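Local coordinates for protein putative transcriptional regulator (TetR/AcrR family) (Acinetobacter sp., PDB 3KNW) that probably binds DNA through a helix-turn-helix motif and regulates transcription, as a member of the TetR/AcrR family, at residues His18-Gly23 / Glu59-Glu64. Numbering follows the deposited sequence.
Sequences HILDSG and EAFGCE
Phe61 reaches from helix 58-81 to the backbone of helix 13-30, its ring meeting Ile19, Leu20 and Gly23, and so illustrates how one aromatic side chain can bridge two helical segments that run almost at right angles. The short axes of 18-23 and 59-64 cross at -88° and approach to 10.5 Å at closest; the ring and the aliphatic branches make the contact between them, with no hydrogen bond across it. With CG anti to the backbone N (chi1 166°), the phenyl group is carried out toward 18-23. Its rim leads: CZ of Phe61 lies 3.9 Å from CA of Gly23, which sits near the ring plane, and the carbonyl O of Ile19 also meets the ring edge in plane, 4.0 Å from the same CZ. Gly23, having no side chain, lets its CA come up directly against the ring edge.

The two aliphatic neighbours come in obliquely and share one ring carbon. CG2 of Ile19 stands 3.8 Å from CE1 of Phe61, whereas the longer CG1 branch of Ile19 leads away from 59-64. Leu20 and Phe61 run past one another from opposing sides, bringing CD2 of Leu20 to 3.9 Å from CE1 of Phe61; the same methyl lies 3.8 Å from the backbone C of Glu64, thus bridging ring and helix backbone. The carboxylate of Glu64 turns away from this apolar patch, its chain bent at chi2 (-54°).

Elsewhere the ring makes edge-to-face contacts with Phe51 and Phe55 and touches Ile40 of helix 37-44. Phe61 thereby ties the first helix of the domain to the predicted helix-turn-helix, as part of the hydrophobic core of the N-terminal three-helix DNA-binding domain of TetR-family regulators, against which the following long helix packs.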
loop_
_atom_site.group_PDB
_atom_site.type_symbol
_atom_site.label_atom_id
_atom_site.label_comp_id
_atom_site.label_asym_id
_atom_site.label_seq_id
_atom_site.Cartn_x
_atom_site.Cartn_y
_atom_site.Cartn_z
ATOM N N HIS A 18 2.751 21.789 -18.106
ATOM C CA HIS A 18 1.299 21.735 -17.973
ATOM C C HIS A 18 0.776 20.352 -18.307
ATOM O O HIS A 18 -0.034 19.798 -17.569
ATOM C CB HIS A 18 0.583 22.752 -18.857
ATOM C CG HIS A 18 -0.906 22.668 -18.742
ATOM N ND1 HIS A 18 -1.594 23.200 -17.673
ATOM C CD2 HIS A 18 -1.829 22.058 -19.524
ATOM C CE1 HIS A 18 -2.882 22.941 -17.816
ATOM N NE2 HIS A 18 -3.051 22.246 -18.929
ATOM N N ILE A 19 1.250 19.811 -19.421
ATOM C CA ILE A 19 0.803 18.502 -19.869
ATOM C C ILE A 19 1.125 17.430 -18.828
ATOM O O ILE A 19 0.269 16.631 -18.484
ATOM C CB ILE A 19 1.387 18.141 -21.230
ATOM C CG1 ILE A 19 0.922 19.151 -22.304
ATOM C CG2 ILE A 19 0.942 16.758 -21.659
ATOM C CD1 ILE A 19 1.680 19.065 -23.523
ATOM N N LEU A 20 2.346 17.412 -18.331
ATOM C CA LEU A 20 2.737 16.455 -17.302
ATOM C C LEU A 20 1.853 16.613 -16.086
ATOM O O LEU A 20 1.353 15.627 -15.565
ATOM C CB LEU A 20 4.199 16.627 -16.914
ATOM C CG LEU A 20 5.094 16.123 -18.032
ATOM C CD1 LEU A 20 6.426 16.813 -17.939
ATOM C CD2 LEU A 20 5.264 14.600 -17.991
ATOM N N ASP A 21 1.633 17.854 -15.643
ATOM C CA ASP A 21 0.794 18.098 -14.476
ATOM C C ASP A 21 -0.674 17.710 -14.692
ATOM O O ASP A 21 -1.277 17.103 -13.800
ATOM C CB ASP A 21 0.971 19.538 -13.979
ATOM C CG ASP A 21 2.411 19.797 -13.449
ATOM O OD1 ASP A 21 3.080 18.801 -12.999
ATOM O OD2 ASP A 21 2.873 20.978 -13.488
ATOM N N SER A 22 -1.236 18.017 -15.855
ATOM C CA SER A 22 -2.509 17.412 -16.270
ATOM C C SER A 22 -2.473 15.885 -16.126
ATOM O O SER A 22 -3.322 15.302 -15.441
ATOM C CB SER A 22 -2.834 17.730 -17.726
ATOM O OG SER A 22 -3.077 19.106 -17.903
ATOM N N GLY A 23 -1.495 15.242 -16.766
ATOM C CA GLY A 23 -1.388 13.799 -16.717
ATOM C C GLY A 23 -1.310 13.257 -15.280
ATOM O O GLY A 23 -1.977 12.279 -14.937
ATOM N N GLU A 59 3.718 5.900 -23.582
ATOM C CA GLU A 59 4.773 5.330 -22.777
ATOM C C GLU A 59 5.917 6.319 -22.510
ATOM O O GLU A 59 6.327 6.453 -21.345
ATOM C CB GLU A 59 5.253 4.007 -23.385
ATOM C CG GLU A 59 6.248 3.223 -22.551
ATOM C CD GLU A 59 5.692 2.670 -21.205
ATOM O OE1 GLU A 59 4.556 2.080 -21.178
ATOM O OE2 GLU A 59 6.431 2.824 -20.203
ATOM N N ALA A 60 6.414 7.024 -23.528
ATOM C CA ALA A 60 7.416 8.094 -23.294
ATOM C C ALA A 60 6.945 9.082 -22.221
ATOM O O ALA A 60 7.699 9.508 -21.346
ATOM C CB ALA A 60 7.749 8.850 -24.591
ATOM N N PHE A 61 5.674 9.418 -22.305
ATOM C CA PHE A 61 5.063 10.415 -21.478
ATOM C C PHE A 61 4.978 9.917 -20.035
ATOM O O PHE A 61 5.250 10.662 -19.093
ATOM C CB PHE A 61 3.685 10.687 -22.046
ATOM C CG PHE A 61 2.787 11.446 -21.137
ATOM C CD1 PHE A 61 3.028 12.778 -20.866
ATOM C CD2 PHE A 61 1.671 10.851 -20.594
ATOM C CE1 PHE A 61 2.177 13.496 -20.075
ATOM C CE2 PHE A 61 0.833 11.563 -19.779
ATOM C CZ PHE A 61 1.081 12.872 -19.524
ATOM N N GLY A 62 4.571 8.661 -19.880
ATOM C CA GLY A 62 4.567 7.989 -18.569
ATOM C C GLY A 62 5.964 8.014 -17.959
ATOM O O GLY A 62 6.122 8.400 -16.821
ATOM N N CYS A 63 6.987 7.652 -18.733
ATOM C CA CYS A 63 8.331 7.749 -18.217
ATOM C C CYS A 63 8.644 9.195 -17.805
ATOM O O CYS A 63 9.279 9.424 -16.760
ATOM C CB CYS A 63 9.381 7.224 -19.201
ATOM S SG CYS A 63 9.295 5.466 -19.521
ATOM N N GLU A 64 8.220 10.182 -18.588
ATOM C CA GLU A 64 8.624 11.544 -18.218
ATOM C C GLU A 64 7.861 12.045 -17.007
ATOM O O GLU A 64 8.395 12.780 -16.177
ATOM C CB GLU A 64 8.578 12.513 -19.398
ATOM C CG GLU A 64 9.735 12.270 -20.386
ATOM C CD GLU A 64 11.152 12.286 -19.722
ATOM O OE1 GLU A 64 12.035 11.427 -20.071
ATOM O OE2 GLU A 64 11.379 13.159 -18.844
#